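Local coordinates for SusD-like carbohydrate binding protein (Bacteroides vulgatus, PDB 3LEW) that probably binds carbohydrate at the bacterial outer membrane for nutrient uptake, at residues G46-A51 and T84-L89; G28-L33 and W256-T261. All blocks are in the same frame, centred on the assembly; numbering follows the deposited sequence. Where two conformers were deposited one is given.

Contact 1 of 2, residues G46-A51 and T84-L89; sequences GAMLRA and TLSWLL
Met-48 meets Ser-86 and Leu-89, and no flat group of the two segments takes part across the contact; the guanidinium of Arg-50 belongs to the far side of its helix, where one face lies over Leu-49 CB and hydrogen bonds run to Gln-270 and Gly-404. Across the contact the bridging is done by the side chain of Met-48, a selenomethionine. Its chain is bent at chi2 (93°) and again at chi3 (75°), which curls the selenium and methyl group against the other helix. The selenium of Met-48 rests 3.8 Å from Ser-86 CA, so it touches helix backbone as well as side chain. One atom nearer the backbone, Met-48 CG lies 3.9 Å from Ser-86 CB, alongside the serine methylene. The terminal Met-48 CE lies 3.9 Å from Ser-86 CA and, more loosely, 4.2 Å from Leu-89 CD1. Ser-86 thus offers its carbon atoms to the contact, while its buried hydroxyl is gripped elsewhere by His-131 NE2 and Tyr-136 OH; with OG anti to the backbone N (chi1 177°), the polar tip is directed to those partners. Helices 46-54 and 81-103 are joined here by this apolar bridge. Met-48 also touches His-131 of helix 111-135 and Tyr-470 of a loop, and Tyr-32 and Leu-33 of helix 19-35 pack on Leu-89.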
ATOM      1  N   GLY A  46      -4.377   1.803   6.695  1.00 14.30           N
ATOM      2  CA  GLY A  46      -2.941   1.647   6.799  1.00 14.85           C
ATOM      3  C   GLY A  46      -2.447   0.365   7.429  1.00 14.67           C
ATOM      4  O   GLY A  46      -1.328  -0.070   7.139  1.00 15.74           O
ATOM      5  N   ALA A  47      -3.223  -0.242   8.324  1.00 15.52           N
ATOM      6  CA  ALA A  47      -2.909  -1.571   8.802  1.00 15.61           C
ATOM      7  C   ALA A  47      -2.682  -2.593   7.692  1.00 15.82           C
ATOM      8  O   ALA A  47      -1.789  -3.460   7.817  1.00 14.44           O
ATOM      9  CB  ALA A  47      -3.969  -2.088   9.838  1.00 14.88           C
HETATM   10  N   MSE A  48      -3.491  -2.565   6.633  1.00 16.89           N
HETATM   11  CA  MSE A  48      -3.239  -3.471   5.520  1.00 17.39           C
HETATM   12  C   MSE A  48      -1.930  -3.127   4.775  1.00 16.51           C
HETATM   13  O   MSE A  48      -1.173  -4.027   4.411  1.00 15.08           O
HETATM   14  CB  MSE A  48      -4.433  -3.496   4.573  1.00 17.19           C
HETATM   15  CG  MSE A  48      -5.630  -4.308   5.159  1.00 18.42           C
HETATM   16 SE   MSE A  48      -6.854  -3.172   6.106  0.75 18.84          SE
HETATM   17  CE  MSE A  48      -7.642  -2.398   4.755  1.00 20.20           C
ATOM     18  N   LEU A  49      -1.622  -1.837   4.635  1.00 14.44           N
ATOM     19  CA  LEU A  49      -0.354  -1.424   3.998  1.00 14.20           C
ATOM     20  C   LEU A  49       0.822  -1.950   4.819  1.00 13.99           C
ATOM     21  O   LEU A  49       1.826  -2.455   4.288  1.00 15.37           O
ATOM     22  CB  LEU A  49      -0.285   0.089   3.903  1.00 14.31           C
ATOM     23  CG  LEU A  49      -1.410   0.719   3.057  1.00 14.97           C
ATOM     24  CD1 LEU A  49      -1.151   2.232   2.983  1.00 16.31           C
ATOM     25  CD2 LEU A  49      -1.488   0.159   1.635  1.00 16.61           C
ATOM     26  N   ARG A  50       0.690  -1.883   6.160  1.00 13.35           N
ATOM     27  CA  ARG A  50       1.752  -2.383   7.016  1.00 13.07           C
ATOM     28  C   ARG A  50       1.886  -3.907   6.918  1.00 12.59           C
ATOM     29  O   ARG A  50       3.005  -4.432   6.794  1.00 13.73           O
ATOM     30  CB  ARG A  50       1.537  -1.921   8.499  1.00 14.02           C
ATOM     31  CG  ARG A  50       2.253  -0.633   8.915  1.00 13.22           C
ATOM     32  CD  ARG A  50       1.707   0.657   8.275  1.00 13.00           C
ATOM     33  NE  ARG A  50       2.252   0.878   6.926  1.00 13.93           N
ATOM     34  CZ  ARG A  50       1.896   1.872   6.126  1.00 18.45           C
ATOM     35  NH1 ARG A  50       0.919   2.734   6.462  1.00 18.70           N
ATOM     36  NH2 ARG A  50       2.508   2.014   4.955  1.00 17.34           N
ATOM     37  N   ALA A  51       0.766  -4.624   6.952  1.00 12.96           N
ATOM     38  CA  ALA A  51       0.764  -6.062   6.740  1.00 12.66           C
ATOM     39  C   ALA A  51       1.476  -6.418   5.447  1.00 12.94           C
ATOM     40  O   ALA A  51       2.297  -7.345   5.423  1.00 14.56           O
ATOM     41  CB  ALA A  51      -0.696  -6.639   6.735  1.00 12.09           C
ATOM     42  N   THR A  84      -9.823  -9.417   9.171  1.00 12.56           N
ATOM     43  CA  THR A  84     -11.166  -8.985   9.470  1.00 13.67           C
ATOM     44  C   THR A  84     -11.417  -7.524   9.135  1.00 13.50           C
ATOM     45  O   THR A  84     -12.413  -7.195   8.483  1.00 13.32           O
ATOM     46  CB  THR A  84     -11.504  -9.292  10.972  1.00 14.00           C
ATOM     47  OG1 THR A  84     -11.505 -10.716  11.141  1.00 16.32           O
ATOM     48  CG2 THR A  84     -12.853  -8.728  11.425  1.00 17.04           C
ATOM     49  N   LEU A  85     -10.517  -6.637   9.560  1.00 12.65           N
ATOM     50  CA  LEU A  85     -10.718  -5.235   9.304  1.00 13.64           C
ATOM     51  C   LEU A  85     -10.736  -4.920   7.810  1.00 12.99           C
ATOM     52  O   LEU A  85     -11.513  -4.063   7.361  1.00 14.40           O
ATOM     53  CB  LEU A  85      -9.589  -4.426   9.945  1.00 13.49           C
ATOM     54  CG  LEU A  85      -9.746  -2.912   9.824  1.00 13.80           C
ATOM     55  CD1 LEU A  85     -11.073  -2.384  10.483  1.00 14.43           C
ATOM     56  CD2 LEU A  85      -8.516  -2.197  10.424  1.00 17.38           C
ATOM     57  N   SER A  86      -9.934  -5.643   7.039  1.00 13.14           N
ATOM     58  CA  SER A  86      -9.882  -5.434   5.597  1.00 13.64           C
ATOM     59  C   SER A  86     -11.267  -5.579   4.974  1.00 14.86           C
ATOM     60  O   SER A  86     -11.763  -4.709   4.217  1.00 14.80           O
ATOM     61  CB  SER A  86      -8.888  -6.406   4.966  1.00 14.77           C
ATOM     62  OG  SER A  86      -8.854  -6.278   3.558  1.00 13.77           O
ATOM     63  N   TRP A  87     -11.894  -6.695   5.315  1.00 14.58           N
ATOM     64  CA  TRP A  87     -13.225  -7.014   4.774  1.00 14.85           C
ATOM     65  C   TRP A  87     -14.271  -5.968   5.188  1.00 15.57           C
ATOM     66  O   TRP A  87     -15.087  -5.502   4.376  1.00 17.34           O
ATOM     67  CB  TRP A  87     -13.660  -8.390   5.268  1.00 15.05           C
ATOM     68  CG  TRP A  87     -14.797  -8.998   4.451  1.00 15.30           C
ATOM     69  CD1 TRP A  87     -16.076  -9.113   4.834  1.00 18.54           C
ATOM     70  CD2 TRP A  87     -14.713  -9.569   3.141  1.00 12.29           C
ATOM     71  NE1 TRP A  87     -16.841  -9.725   3.846  1.00 16.96           N
ATOM     72  CE2 TRP A  87     -16.022 -10.008   2.786  1.00 16.11           C
ATOM     73  CE3 TRP A  87     -13.681  -9.733   2.220  1.00 13.46           C
ATOM     74  CZ2 TRP A  87     -16.295 -10.636   1.562  1.00 14.71           C
ATOM     75  CZ3 TRP A  87     -13.947 -10.367   1.001  1.00 14.81           C
ATOM     76  CH2 TRP A  87     -15.269 -10.773   0.670  1.00 12.15           C
ATOM     77  N   LEU A  88     -14.275  -5.627   6.475  1.00 15.82           N
ATOM     78  CA  LEU A  88     -15.247  -4.685   7.009  0.50 15.66           C
ATOM     79  C   LEU A  88     -15.086  -3.295   6.401  1.00 15.65           C
ATOM     80  O   LEU A  88     -16.071  -2.672   6.013  1.00 14.45           O
ATOM     81  CB  LEU A  88     -15.137  -4.646   8.537  0.50 16.32           C
ATOM     82  CG  LEU A  88     -15.774  -3.523   9.365  0.50 17.77           C
ATOM     83  CD1 LEU A  88     -15.521  -3.801  10.830  0.50 18.12           C
ATOM     84  CD2 LEU A  88     -15.185  -2.189   9.043  0.50 22.13           C
ATOM     85  N   LEU A  89     -13.855  -2.804   6.340  1.00 15.73           N
ATOM     86  CA  LEU A  89     -13.617  -1.466   5.814  1.00 15.96           C
ATOM     87  C   LEU A  89     -13.989  -1.426   4.335  1.00 16.32           C
ATOM     88  O   LEU A  89     -14.684  -0.482   3.915  1.00 16.36           O
ATOM     89  CB  LEU A  89     -12.183  -0.984   5.989  1.00 14.89           C
ATOM     90  CG  LEU A  89     -11.675  -0.769   7.416  1.00 16.86           C
ATOM     91  CD1 LEU A  89     -10.199  -0.324   7.377  1.00 17.43           C
ATOM     92  CD2 LEU A  89     -12.605   0.194   8.247  1.00 16.09           C
TER

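Contact 2 of 2, residues G28-L33 and W256-T261; sequences GGWNYL and WGHAQT
His-258, whose ring lies against Trp-30, hydrogen-bonds through NE2 to Glu-35 OE2, and that same carboxylate oxygen is also held by Gln-260 NE2. Glu-35 is the last residue of helix 19-35, so this shared oxygen ties the helix end to the chain around strand 254-258. The other imidazole nitrogen is turned to the indole N-H: Trp-30 NE1 donates to His-258 ND1 over 3.4 Å, a weak bond bent to 140° at the hydrogen. The imidazole and the five-membered ring of the indole meet obliquely, their planes 66° apart. Gln-260 NE2 has a further acceptor in Ala-259 O at 3.0 Å, approached from above the carbonyl plane.

Trp-30 carries the apolar half of the contact too. With CG anti to the backbone N (chi1 177°), its indole extends from the helix so that the six-membered ring meets Trp-256. There Trp-30 CH2 sits 3.3 Å above the plane of the Trp-256 ring, offset toward its rim, and Trp-30 CZ3 comes within 3.5 Å of Trp-256 CZ2. The two indoles are inclined to each other, again an oblique meeting. Trp-256 NE1 is bound by the backbone oxygen of His-198, whose own ring meets Trp-30, and Leu-343 of the paired strand 341-345 touches both tryptophans.

Trp-30, Trp-256 and His-258 therefore form a buried aromatic cluster, with one weak N-H···N bond between Trp-30 and His-258. The bond from His-258 NE2 to the Glu-35 carboxylate, together with the weak donation from Trp-30 to ND1, would favour an imidazole protonated at NE2, probably polarised by Glu-35.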
ATOM      1  N   GLY A  28     -17.507  10.931   5.460  1.00 16.28           N
ATOM      2  CA  GLY A  28     -17.596   9.993   6.597  1.00 16.31           C
ATOM      3  C   GLY A  28     -17.028   8.614   6.256  1.00 15.62           C
ATOM      4  O   GLY A  28     -16.287   8.000   7.064  1.00 16.32           O
ATOM      5  N   GLY A  29     -17.353   8.117   5.057  1.00 14.85           N
ATOM      6  CA  GLY A  29     -16.774   6.889   4.516  1.00 14.54           C
ATOM      7  C   GLY A  29     -15.253   6.929   4.488  1.00 14.86           C
ATOM      8  O   GLY A  29     -14.572   5.957   4.851  1.00 13.78           O
ATOM      9  N   TRP A  30     -14.705   8.047   4.000  1.00 15.47           N
ATOM     10  CA  TRP A  30     -13.245   8.219   3.916  1.00 15.63           C
ATOM     11  C   TRP A  30     -12.638   8.133   5.324  1.00 15.87           C
ATOM     12  O   TRP A  30     -11.666   7.392   5.574  1.00 14.24           O
ATOM     13  CB  TRP A  30     -12.887   9.568   3.267  1.00 16.29           C
ATOM     14  CG  TRP A  30     -11.388   9.756   3.253  1.00 15.27           C
ATOM     15  CD1 TRP A  30     -10.657  10.516   4.093  1.00 16.37           C
ATOM     16  CD2 TRP A  30     -10.474   9.071   2.410  1.00 13.33           C
ATOM     17  NE1 TRP A  30      -9.313  10.393   3.809  1.00 16.98           N
ATOM     18  CE2 TRP A  30      -9.165   9.507   2.773  1.00 15.21           C
ATOM     19  CE3 TRP A  30     -10.619   8.141   1.362  1.00 16.00           C
ATOM     20  CZ2 TRP A  30      -8.012   9.045   2.113  1.00 16.98           C
ATOM     21  CZ3 TRP A  30      -9.484   7.681   0.717  1.00 15.43           C
ATOM     22  CH2 TRP A  30      -8.185   8.139   1.106  1.00 16.82           C
ATOM     23  N   ASN A  31     -13.201   8.907   6.251  1.00 15.71           N
ATOM     24  CA  ASN A  31     -12.784   8.901   7.659  0.50 16.28           C
ATOM     25  C   ASN A  31     -12.819   7.473   8.226  1.00 16.00           C
ATOM     26  O   ASN A  31     -11.897   7.009   8.887  1.00 15.79           O
ATOM     27  CB  ASN A  31     -13.698   9.803   8.496  0.50 16.57           C
ATOM     28  CG  ASN A  31     -13.074  10.199   9.822  0.50 19.98           C
ATOM     29  OD1 ASN A  31     -12.172  11.040   9.864  0.50 24.88           O
ATOM     30  ND2 ASN A  31     -13.557   9.612  10.907  0.50 22.54           N
ATOM     31  N   TYR A  32     -13.929   6.778   7.980  1.00 15.21           N
ATOM     32  CA  TYR A  32     -14.048   5.414   8.490  1.00 14.07           C
ATOM     33  C   TYR A  32     -12.950   4.512   7.940  1.00 13.11           C
ATOM     34  O   TYR A  32     -12.383   3.706   8.701  1.00 13.99           O
ATOM     35  CB  TYR A  32     -15.441   4.832   8.123  1.00 13.88           C
ATOM     36  CG  TYR A  32     -15.755   3.533   8.787  1.00 13.03           C
ATOM     37  CD1 TYR A  32     -16.148   3.491  10.117  1.00 16.31           C
ATOM     38  CD2 TYR A  32     -15.717   2.345   8.092  1.00 16.09           C
ATOM     39  CE1 TYR A  32     -16.430   2.273  10.746  1.00 18.79           C
ATOM     40  CE2 TYR A  32     -15.999   1.141   8.724  1.00 17.24           C
ATOM     41  CZ  TYR A  32     -16.352   1.123  10.047  1.00 18.98           C
ATOM     42  OH  TYR A  32     -16.652  -0.098  10.648  1.00 21.90           O
ATOM     43  N   LEU A  33     -12.648   4.634   6.632  1.00 12.56           N
ATOM     44  CA  LEU A  33     -11.624   3.829   5.988  1.00 12.11           C
ATOM     45  C   LEU A  33     -10.273   4.039   6.647  1.00 13.49           C
ATOM     46  O   LEU A  33      -9.552   3.087   6.869  1.00 14.27           O
ATOM     47  CB  LEU A  33     -11.525   4.203   4.521  1.00 12.74           C
ATOM     48  CG  LEU A  33     -10.508   3.518   3.690  1.00 13.74           C
ATOM     49  CD1 LEU A  33     -10.749   1.999   3.689  1.00 15.59           C
ATOM     50  CD2 LEU A  33     -10.499   4.072   2.214  1.00 15.64           C
ATOM     51  N   TRP A 256      -1.716  11.780  -2.994  1.00 13.73           N
ATOM     52  CA  TRP A 256      -2.842  11.375  -2.194  1.00 13.41           C
ATOM     53  C   TRP A 256      -2.354  10.951  -0.839  1.00 13.65           C
ATOM     54  O   TRP A 256      -1.392  10.168  -0.729  1.00 13.50           O
ATOM     55  CB  TRP A 256      -3.539  10.186  -2.882  1.00 13.95           C
ATOM     56  CG  TRP A 256      -4.973   9.923  -2.540  1.00 14.50           C
ATOM     57  CD1 TRP A 256      -5.926  10.828  -2.148  1.00 17.64           C
ATOM     58  CD2 TRP A 256      -5.674   8.693  -2.753  1.00 15.71           C
ATOM     59  NE1 TRP A 256      -7.157  10.227  -2.059  1.00 14.72           N
ATOM     60  CE2 TRP A 256      -7.023   8.907  -2.385  1.00 14.90           C
ATOM     61  CE3 TRP A 256      -5.284   7.411  -3.159  1.00 18.01           C
ATOM     62  CZ2 TRP A 256      -7.988   7.887  -2.433  1.00 18.20           C
ATOM     63  CZ3 TRP A 256      -6.234   6.426  -3.182  1.00 17.86           C
ATOM     64  CH2 TRP A 256      -7.561   6.666  -2.817  1.00 18.46           C
ATOM     65  N   GLY A 257      -3.026  11.438   0.188  1.00 14.34           N
ATOM     66  CA  GLY A 257      -2.673  11.075   1.522  1.00 13.32           C
ATOM     67  C   GLY A 257      -3.678  11.540   2.554  1.00 14.68           C
ATOM     68  O   GLY A 257      -4.558  12.360   2.277  1.00 16.63           O
ATOM     69  N   HIS A 258      -3.534  11.039   3.761  1.00 14.30           N
ATOM     70  CA  HIS A 258      -4.492  11.293   4.855  1.00 14.00           C
ATOM     71  C   HIS A 258      -3.831  12.137   5.964  1.00 14.90           C
ATOM     72  O   HIS A 258      -2.886  11.694   6.627  1.00 15.03           O
ATOM     73  CB  HIS A 258      -5.010   9.955   5.388  1.00 15.18           C
ATOM     74  CG  HIS A 258      -5.985  10.051   6.514  1.00 16.89           C
ATOM     75  ND1 HIS A 258      -7.197  10.687   6.397  1.00 17.58           N
ATOM     76  CD2 HIS A 258      -5.938   9.551   7.774  1.00 17.79           C
ATOM     77  CE1 HIS A 258      -7.844  10.597   7.553  1.00 16.30           C
ATOM     78  NE2 HIS A 258      -7.112   9.901   8.396  1.00 16.91           N
ATOM     79  N   ALA A 259      -4.324  13.344   6.171  1.00 14.72           N
ATOM     80  CA  ALA A 259      -3.747  14.260   7.177  1.00 14.34           C
ATOM     81  C   ALA A 259      -4.185  13.844   8.583  1.00 15.16           C
ATOM     82  O   ALA A 259      -5.210  13.167   8.776  1.00 15.07           O
ATOM     83  CB  ALA A 259      -4.184  15.704   6.923  1.00 15.39           C
ATOM     84  N   GLN A 260      -3.384  14.272   9.548  1.00 13.89           N
ATOM     85  CA  GLN A 260      -3.594  13.986  10.974  1.00 13.90           C
ATOM     86  C   GLN A 260      -3.502  15.229  11.826  1.00 14.78           C
ATOM     87  O   GLN A 260      -2.620  16.086  11.613  1.00 13.80           O
ATOM     88  CB  GLN A 260      -2.581  12.941  11.407  1.00 12.90           C
ATOM     89  CG  GLN A 260      -2.860  11.597  10.744  1.00 14.26           C
ATOM     90  CD  GLN A 260      -3.997  10.901  11.386  1.00 13.80           C
ATOM     91  OE1 GLN A 260      -3.811  10.397  12.490  1.00 14.12           O
ATOM     92  NE2 GLN A 260      -5.182  10.823  10.714  1.00 13.24           N
ATOM     93  N   THR A 261      -4.433  15.344  12.778  1.00 14.51           N
ATOM     94  CA  THR A 261      -4.500  16.470  13.676  1.00 15.53           C
ATOM     95  C   THR A 261      -4.949  15.937  15.016  1.00 16.40           C
ATOM     96  O   THR A 261      -5.360  14.793  15.121  1.00 15.89           O
ATOM     97  CB  THR A 261      -5.558  17.520  13.224  1.00 16.89           C
ATOM     98  OG1 THR A 261      -6.867  16.922  13.339  1.00 14.71           O
ATOM     99  CG2 THR A 261      -5.326  17.930  11.779  1.00 16.90           C
TER

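Overall arrangement
Both contacts are buried, with contact 1 nearer the middle of the chain, its centre about 10 Å from the chain centre against about 15 Å for contact 2. They do not share an element, yet helix 19-35 of contact 2 directly precedes helix 46-54 of contact 1 in sequence, and it packs on helix 81-103, with Leu-89 CD1 lying 3.5 Å from Leu-33 O. Contact 1 joins two helices of the N-terminal part of the chain through van der Waals contacts of a selenomethionine with serine and leucine carbons. Contact 2 instead brings a helix from that part to a strand more than 200 residues later, using large aromatic rings and a weak polar link.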